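Formimidoylglutamase (Bacillus subtilis, PDB 3M1R) catalyses the manganese-dependent hydrolysis of N-formimidoyl-L-glutamate to L-glutamate and formamide in histidine degradation. Local coordinates at residues Asp238-Asp247 and Gln280-Val291; Leu270-Gln279 and Val308-Ser319. One frame throughout, in Å; residues are numbered along the deposited sequence.

Contact 1. Residues Asp238-Asp247 and Gln280-Val291; sequences DFIFISVDMD and QPNVAGIEIVEV. With CA (calcium ion), chain B; CA (calcium ion), chain C.
Two parallel strands of the arginase-family central sheet, 239-245 and 283-289, meet as outer members of a beta-alpha-beta unit, and Ile242-Ile286 and Val244-Ile288 pair in register. Their axes run 14° apart. Val244 N donates to Glu287 O at 2.8 Å and Val289 N to Val244 O at 2.8 Å; the ladder closes with Met246 N on Val289 O. On one face Ile242 CG2 lies 3.7 Å from Ile286 CG1. On the other, Ser243 OG donates to the anti lone pair of Glu287 OE2 (2.5 Å). Glu287 CG stands between its backbone N and carbonyl carbon (chi1 68°), which brings the carboxylate to the Phe241 ring edge, Glu287 CD 3.4 Å from Phe241 CE2, carboxylate and ring planes 84° apart. Ser133 hydrogen-bonds OE2 and Thr136 OE1 of this buried carboxylate. At the strand end Asp245 OD2 bridges both calcium ions, 2.6 Å from one and 2.5 Å from the other, while Asp247 grips the first with both oxygens. A water donates to Asp247 OD2 and Glu290 OE2, and Glu290 OE1 accepts from Asn130 N. The bridging carboxylate rides on a strand held by its neighbour's backbone, while the two calcium ions probably offset the negative charge gathered round them.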
# COMPACT_ATOMS: atom_id res chain seq x y z
N ASP D 238 15.95 -11.65 43.59
CA ASP D 238 16.73 -10.45 43.84
C ASP D 238 16.45 -9.34 42.84
O ASP D 238 16.58 -8.17 43.16
CB ASP D 238 18.22 -10.77 43.86
CG ASP D 238 18.64 -11.47 45.13
OD1 ASP D 238 18.13 -11.11 46.21
OD2 ASP D 238 19.50 -12.38 45.05
N PHE D 239 16.09 -9.72 41.61
CA PHE D 239 15.84 -8.75 40.55
C PHE D 239 14.64 -9.15 39.69
O PHE D 239 14.27 -10.32 39.65
CB PHE D 239 17.05 -8.61 39.63
CG PHE D 239 18.33 -8.31 40.35
CD1 PHE D 239 19.10 -9.33 40.87
CD2 PHE D 239 18.76 -7.00 40.48
CE1 PHE D 239 20.28 -9.06 41.52
CE2 PHE D 239 19.95 -6.72 41.14
CZ PHE D 239 20.71 -7.75 41.66
N ILE D 240 14.07 -8.17 39.01
CA ILE D 240 13.00 -8.45 38.06
C ILE D 240 13.42 -7.96 36.67
O ILE D 240 14.07 -6.92 36.55
CB ILE D 240 11.68 -7.78 38.47
CG1 ILE D 240 11.84 -6.27 38.51
CG2 ILE D 240 11.24 -8.29 39.84
CD1 ILE D 240 10.80 -5.58 39.36
N PHE D 241 13.08 -8.74 35.64
CA PHE D 241 13.32 -8.35 34.26
C PHE D 241 11.98 -8.34 33.54
O PHE D 241 11.19 -9.26 33.67
CB PHE D 241 14.29 -9.33 33.58
CG PHE D 241 14.59 -8.99 32.14
CD1 PHE D 241 15.57 -8.07 31.81
CD2 PHE D 241 13.91 -9.62 31.11
CE1 PHE D 241 15.86 -7.77 30.49
CE2 PHE D 241 14.20 -9.33 29.78
CZ PHE D 241 15.18 -8.41 29.47
N ILE D 242 11.73 -7.26 32.81
CA ILE D 242 10.46 -7.09 32.13
C ILE D 242 10.64 -7.40 30.66
O ILE D 242 11.40 -6.72 29.97
CB ILE D 242 9.95 -5.64 32.26
CG1 ILE D 242 9.77 -5.24 33.72
CG2 ILE D 242 8.65 -5.47 31.50
CD1 ILE D 242 9.37 -3.78 33.84
N SER D 243 9.96 -8.44 30.18
CA SER D 243 9.99 -8.77 28.76
C SER D 243 8.65 -8.49 28.11
O SER D 243 7.65 -9.17 28.38
CB SER D 243 10.37 -10.24 28.54
OG SER D 243 10.55 -10.51 27.15
N VAL D 244 8.62 -7.49 27.24
CA VAL D 244 7.39 -7.16 26.55
C VAL D 244 7.40 -7.68 25.12
O VAL D 244 8.15 -7.19 24.27
CB VAL D 244 7.14 -5.66 26.51
CG1 VAL D 244 5.82 -5.40 25.78
CG2 VAL D 244 7.10 -5.11 27.92
N ASP D 245 6.56 -8.67 24.87
CA ASP D 245 6.34 -9.17 23.52
C ASP D 245 5.09 -8.45 23.04
O ASP D 245 4.01 -8.61 23.60
CB ASP D 245 6.13 -10.68 23.55
CG ASP D 245 5.84 -11.27 22.18
OD1 ASP D 245 5.33 -10.59 21.27
OD2 ASP D 245 6.15 -12.46 22.01
N MSE D 246 5.26 -7.62 22.03
CA MSE D 246 4.20 -6.70 21.64
C MSE D 246 2.96 -7.43 21.13
O MSE D 246 1.89 -6.84 21.08
CB MSE D 246 4.70 -5.67 20.62
CG MSE D 246 5.71 -4.67 21.21
SE MSE D 246 5.00 -3.49 22.63
CE MSE D 246 3.93 -2.33 21.47
N ASP D 247 3.10 -8.71 20.78
CA ASP D 247 1.93 -9.41 20.27
C ASP D 247 0.95 -9.80 21.36
O ASP D 247 -0.12 -10.33 21.07
CB ASP D 247 2.30 -10.59 19.34
CG ASP D 247 2.95 -11.73 20.08
OD1 ASP D 247 2.70 -11.90 21.31
OD2 ASP D 247 3.71 -12.47 19.40
N GLN D 280 8.91 -0.75 40.90
CA GLN D 280 9.22 -1.75 41.90
C GLN D 280 10.73 -1.84 42.10
O GLN D 280 11.50 -1.34 41.28
CB GLN D 280 8.60 -3.10 41.49
CG GLN D 280 7.52 -3.60 42.45
CD GLN D 280 6.30 -2.69 42.53
OE1 GLN D 280 5.50 -2.79 43.45
NE2 GLN D 280 6.16 -1.80 41.56
N PRO D 281 11.17 -2.45 43.22
CA PRO D 281 12.61 -2.49 43.51
C PRO D 281 13.38 -3.48 42.63
O PRO D 281 12.89 -4.55 42.33
CB PRO D 281 12.67 -2.94 44.99
CG PRO D 281 11.27 -2.81 45.51
CD PRO D 281 10.36 -2.97 44.33
N ASN D 282 14.58 -3.09 42.23
CA ASN D 282 15.53 -3.96 41.55
C ASN D 282 15.08 -4.43 40.16
O ASN D 282 15.35 -5.56 39.75
CB ASN D 282 15.93 -5.13 42.46
CG ASN D 282 16.48 -4.65 43.82
OD1 ASN D 282 15.94 -5.00 44.88
ND2 ASN D 282 17.54 -3.84 43.79
N VAL D 283 14.39 -3.54 39.45
CA VAL D 283 14.11 -3.76 38.05
C VAL D 283 15.43 -3.74 37.29
O VAL D 283 16.09 -2.71 37.21
CB VAL D 283 13.19 -2.69 37.49
CG1 VAL D 283 12.83 -3.01 36.05
CG2 VAL D 283 11.94 -2.60 38.32
N ALA D 284 15.82 -4.88 36.74
CA ALA D 284 17.14 -5.01 36.13
C ALA D 284 17.17 -4.61 34.65
O ALA D 284 18.23 -4.35 34.09
CB ALA D 284 17.67 -6.43 36.31
N GLY D 285 16.00 -4.56 34.01
CA GLY D 285 15.94 -4.27 32.59
C GLY D 285 14.57 -4.46 31.97
O GLY D 285 13.65 -4.98 32.59
N ILE D 286 14.43 -3.99 30.74
CA ILE D 286 13.22 -4.22 29.98
C ILE D 286 13.63 -4.43 28.52
O ILE D 286 14.57 -3.80 28.01
CB ILE D 286 12.19 -3.08 30.15
CG1 ILE D 286 10.90 -3.40 29.40
CG2 ILE D 286 12.77 -1.74 29.68
CD1 ILE D 286 9.80 -2.35 29.59
N GLU D 287 12.93 -5.35 27.87
CA GLU D 287 13.14 -5.59 26.45
C GLU D 287 11.80 -5.55 25.74
O GLU D 287 10.77 -5.91 26.31
CB GLU D 287 13.83 -6.93 26.22
CG GLU D 287 12.95 -8.10 26.57
CD GLU D 287 13.69 -9.44 26.47
OE1 GLU D 287 14.92 -9.44 26.23
OE2 GLU D 287 13.04 -10.49 26.64
N ILE D 288 11.81 -5.11 24.50
CA ILE D 288 10.62 -5.14 23.67
C ILE D 288 10.90 -5.97 22.44
O ILE D 288 11.88 -5.75 21.73
CB ILE D 288 10.23 -3.73 23.26
CG1 ILE D 288 9.96 -2.91 24.52
CG2 ILE D 288 9.01 -3.76 22.32
CD1 ILE D 288 9.74 -1.46 24.23
N VAL D 289 10.05 -6.97 22.21
CA VAL D 289 10.24 -7.84 21.07
C VAL D 289 8.99 -7.92 20.20
O VAL D 289 7.90 -7.50 20.61
CB VAL D 289 10.66 -9.28 21.49
CG1 VAL D 289 12.03 -9.27 22.12
CG2 VAL D 289 9.63 -9.89 22.44
N GLU D 290 9.20 -8.44 19.00
CA GLU D 290 8.16 -8.83 18.07
C GLU D 290 7.45 -7.67 17.38
O GLU D 290 6.37 -7.83 16.82
CB GLU D 290 7.19 -9.83 18.72
CG GLU D 290 7.85 -11.18 19.02
CD GLU D 290 8.24 -12.00 17.75
OE1 GLU D 290 9.39 -12.47 17.65
OE2 GLU D 290 7.39 -12.19 16.86
N VAL D 291 8.08 -6.51 17.37
CA VAL D 291 7.62 -5.44 16.49
C VAL D 291 8.14 -5.65 15.07
O VAL D 291 9.34 -5.81 14.86
CB VAL D 291 8.05 -4.07 17.01
CG1 VAL D 291 7.67 -2.96 16.03
CG2 VAL D 291 7.42 -3.83 18.38
CA CA B . 4.07 -13.85 21.42
CA CA C . 6.17 -14.99 22.07
O HOH W 1 4.45 -12.21 16.78

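Contact 2. Residues Leu270-Gln279 and Val308-Ser319; sequences LLEAVKYIAQ and VLLHALKGMKLS. With PEG (di(hydroxyethyl)ether), chain E.
Leu271 and His311 meet side chain on ring between helices 267-278 and 300-318, whose segments cross at -30° with axes 7.2 Å apart. Leu271 CB sits over one face of the imidazole, 3.8 Å from the ring centroid and 7° off its normal, a CH-pi contact. The ring swings beneath it because His311 CG is anti to its carbonyl carbon (chi1 -76°). At the ring edge, in its plane, Lys275 NZ lies 2.9 Å from His311 ND1, and His311 NE2 shares a hydrogen bond of 2.8 Å with O1 of a bound di(hydroxyethyl)ether, probably from the crystallisation liquor. That molecule's O4 donates to Glu272 OE2, which also pairs with Lys275 NZ in a salt bridge whose hydrogen bond is weak. Lys275 reaches the ring by bending at its third and fourth torsions, and its CD packs tightly against Lys314 CE at 3.4 Å. The two ammonium groups are close, but Lys314 NZ has salt bridges to Glu77 and to Glu193 of the second subunit, whose Phe194 also meets His311 edge-to-face. Toward the strands, Val274 CG1 rests on Ala312 CB at 3.7 Å. Farther along, Gly315 permits the close approach: a CB modelled there would fall 2.5 Å from both Ala278 CB and Lys275 O. Were His311 an alanine, Leu271 CB would probably lose the ring face it packs on and Phe194 of the second subunit its edge-to-face partner. Chemically, the interface grades from an apolar, glycine-tightened side to a charged margin, where the acidic partners probably offset the closeness of the two ammonium groups, and the Lys314 bridge to Glu193 ties the pair to the second subunit.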
# COMPACT_ATOMS: atom_id res chain seq x y z
N LEU D 270 -1.45 -1.84 28.82
CA LEU D 270 -0.05 -2.26 28.89
C LEU D 270 0.81 -1.15 29.47
O LEU D 270 1.65 -1.40 30.35
CB LEU D 270 0.47 -2.68 27.50
CG LEU D 270 1.92 -3.16 27.33
CD1 LEU D 270 2.23 -4.34 28.26
CD2 LEU D 270 2.25 -3.53 25.84
N LEU D 271 0.62 0.08 28.98
CA LEU D 271 1.49 1.17 29.41
C LEU D 271 1.39 1.33 30.94
O LEU D 271 2.40 1.51 31.61
CB LEU D 271 1.13 2.48 28.70
CG LEU D 271 1.29 2.50 27.17
CD1 LEU D 271 0.79 3.84 26.60
CD2 LEU D 271 2.73 2.28 26.77
N GLU D 272 0.18 1.23 31.47
CA GLU D 272 -0.04 1.43 32.90
C GLU D 272 0.67 0.33 33.68
O GLU D 272 1.29 0.59 34.70
CB GLU D 272 -1.54 1.44 33.22
CG GLU D 272 -1.92 2.25 34.45
CD GLU D 272 -1.52 3.72 34.33
OE1 GLU D 272 -1.35 4.37 35.39
OE2 GLU D 272 -1.37 4.23 33.20
N ALA D 273 0.60 -0.89 33.17
CA ALA D 273 1.20 -2.05 33.84
C ALA D 273 2.73 -1.96 33.86
O ALA D 273 3.36 -2.17 34.90
CB ALA D 273 0.75 -3.36 33.17
N VAL D 274 3.31 -1.65 32.71
CA VAL D 274 4.74 -1.36 32.64
C VAL D 274 5.17 -0.24 33.63
O VAL D 274 6.20 -0.37 34.31
CB VAL D 274 5.15 -1.01 31.20
CG1 VAL D 274 6.59 -0.55 31.16
CG2 VAL D 274 4.93 -2.22 30.30
N LYS D 275 4.42 0.86 33.70
CA LYS D 275 4.79 1.93 34.63
C LYS D 275 4.76 1.43 36.09
O LYS D 275 5.68 1.68 36.85
CB LYS D 275 3.93 3.19 34.46
CG LYS D 275 4.12 4.18 35.63
CD LYS D 275 3.37 5.50 35.49
CE LYS D 275 1.92 5.34 35.01
NZ LYS D 275 1.76 5.35 33.50
N TYR D 276 3.71 0.70 36.45
CA TYR D 276 3.64 0.06 37.75
C TYR D 276 4.87 -0.79 38.07
O TYR D 276 5.56 -0.54 39.05
CB TYR D 276 2.37 -0.79 37.86
CG TYR D 276 2.18 -1.38 39.24
CD1 TYR D 276 1.88 -0.58 40.33
CD2 TYR D 276 2.31 -2.74 39.46
CE1 TYR D 276 1.72 -1.11 41.60
CE2 TYR D 276 2.15 -3.29 40.72
CZ TYR D 276 1.85 -2.47 41.79
OH TYR D 276 1.69 -3.01 43.04
N ILE D 277 5.13 -1.81 37.25
CA ILE D 277 6.26 -2.70 37.50
C ILE D 277 7.59 -1.94 37.56
O ILE D 277 8.46 -2.24 38.39
CB ILE D 277 6.36 -3.79 36.41
CG1 ILE D 277 5.20 -4.78 36.55
CG2 ILE D 277 7.70 -4.50 36.50
CD1 ILE D 277 4.91 -5.57 35.28
N ALA D 278 7.74 -0.95 36.69
CA ALA D 278 8.98 -0.19 36.60
C ALA D 278 9.33 0.56 37.89
O ALA D 278 10.49 0.93 38.09
CB ALA D 278 8.90 0.79 35.43
N GLN D 279 8.34 0.78 38.75
CA GLN D 279 8.55 1.47 40.03
C GLN D 279 9.05 0.55 41.13
O GLN D 279 9.52 1.01 42.17
CB GLN D 279 7.25 2.10 40.51
CG GLN D 279 6.76 3.24 39.66
CD GLN D 279 5.47 3.82 40.18
OE1 GLN D 279 4.42 3.21 40.05
NE2 GLN D 279 5.56 5.00 40.78
N VAL D 308 5.86 2.42 25.52
CA VAL D 308 6.25 1.48 26.56
C VAL D 308 7.57 1.93 27.20
O VAL D 308 7.77 1.81 28.40
CB VAL D 308 6.41 0.05 26.02
CG1 VAL D 308 6.98 -0.85 27.08
CG2 VAL D 308 5.08 -0.50 25.48
N LEU D 309 8.49 2.44 26.37
CA LEU D 309 9.77 2.93 26.84
C LEU D 309 9.58 4.17 27.73
O LEU D 309 10.11 4.24 28.84
CB LEU D 309 10.68 3.27 25.66
CG LEU D 309 11.77 2.25 25.32
CD1 LEU D 309 11.53 0.92 26.03
CD2 LEU D 309 11.94 2.06 23.81
N LEU D 310 8.80 5.13 27.24
CA LEU D 310 8.47 6.32 28.00
C LEU D 310 7.85 5.99 29.36
O LEU D 310 8.24 6.57 30.35
CB LEU D 310 7.57 7.25 27.20
CG LEU D 310 8.29 7.87 26.00
CD1 LEU D 310 7.33 8.58 25.06
CD2 LEU D 310 9.37 8.84 26.46
N HIS D 311 6.92 5.03 29.40
CA HIS D 311 6.22 4.71 30.64
C HIS D 311 7.09 3.90 31.60
O HIS D 311 6.96 4.02 32.81
CB HIS D 311 4.88 4.03 30.39
CG HIS D 311 3.81 4.96 29.93
ND1 HIS D 311 2.80 5.41 30.75
CD2 HIS D 311 3.59 5.55 28.72
CE1 HIS D 311 2.01 6.23 30.08
NE2 HIS D 311 2.46 6.33 28.84
N ALA D 312 8.00 3.10 31.07
CA ALA D 312 8.97 2.44 31.92
C ALA D 312 9.91 3.46 32.54
O ALA D 312 10.20 3.41 33.73
CB ALA D 312 9.75 1.38 31.13
N LEU D 313 10.40 4.39 31.73
CA LEU D 313 11.29 5.44 32.22
C LEU D 313 10.57 6.23 33.30
O LEU D 313 11.14 6.55 34.34
CB LEU D 313 11.66 6.40 31.09
CG LEU D 313 13.04 6.47 30.42
CD1 LEU D 313 14.08 5.50 30.95
CD2 LEU D 313 12.86 6.35 28.92
N LYS D 314 9.31 6.53 33.04
CA LYS D 314 8.47 7.25 33.98
C LYS D 314 8.44 6.50 35.32
O LYS D 314 8.62 7.10 36.38
CB LYS D 314 7.05 7.36 33.41
CG LYS D 314 6.09 8.19 34.25
CD LYS D 314 4.74 8.26 33.55
CE LYS D 314 3.65 8.73 34.49
NZ LYS D 314 2.32 8.70 33.83
N GLY D 315 8.21 5.19 35.25
CA GLY D 315 8.14 4.36 36.44
C GLY D 315 9.46 4.38 37.18
O GLY D 315 9.49 4.49 38.40
N MSE D 316 10.56 4.30 36.45
CA MSE D 316 11.87 4.35 37.09
C MSE D 316 12.12 5.70 37.77
O MSE D 316 12.60 5.74 38.91
CB MSE D 316 12.99 4.02 36.10
CG MSE D 316 12.87 2.60 35.52
SE MSE D 316 14.04 2.32 34.00
CE MSE D 316 15.71 2.16 34.99
N LYS D 317 11.77 6.80 37.10
CA LYS D 317 11.93 8.13 37.67
C LYS D 317 11.10 8.28 38.95
O LYS D 317 11.46 9.01 39.86
CB LYS D 317 11.57 9.22 36.65
CG LYS D 317 11.72 10.65 37.19
CD LYS D 317 12.63 11.53 36.34
CE LYS D 317 12.90 12.87 37.04
NZ LYS D 317 13.59 13.90 36.19
N LEU D 318 10.00 7.55 39.01
CA LEU D 318 9.04 7.64 40.10
C LEU D 318 9.42 6.76 41.29
O LEU D 318 8.98 7.01 42.41
CB LEU D 318 7.68 7.19 39.58
CG LEU D 318 6.46 8.01 39.97
CD1 LEU D 318 6.86 9.39 40.49
CD2 LEU D 318 5.51 8.11 38.78
N SER D 319 10.22 5.72 41.05
CA SER D 319 10.49 4.74 42.09
C SER D 319 11.40 5.29 43.18
O SER D 319 12.34 6.02 42.89
CB SER D 319 11.09 3.46 41.49
OG SER D 319 12.44 3.29 41.86
C1 PEG E . 0.24 7.74 25.92
O1 PEG E . 1.49 7.71 26.57
C2 PEG E . -0.90 7.98 26.93
O2 PEG E . -0.82 7.05 27.99
C3 PEG E . -2.02 6.63 28.61
C4 PEG E . -1.80 5.29 29.34
O4 PEG E . -1.45 5.53 30.68

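Contacts 1 and 2 interlock along the chain: helix 267-278 is the crossover between strands 239-245 and 283-289, and helix 300-318 packs beside it on the same face of the sheet. Their centres are 11 Å apart and their side chains meet directly, with Ile242 CD1 3.2 Å from Ile277 CG2 and Ile288 CD1 3.5 Å from Leu309 CD1. Ile286 touches both Val274 and Ala312, so one strand residue lies under both helices. The metal site belongs to contact 1, completed by Asn130, Asp153, His155 and Asp157; its calcium ions probably occupy the positions inferred for the two manganese ions. Contact 2 stands back, the side chain of Leu270 being about 11 Å from a calcium ion.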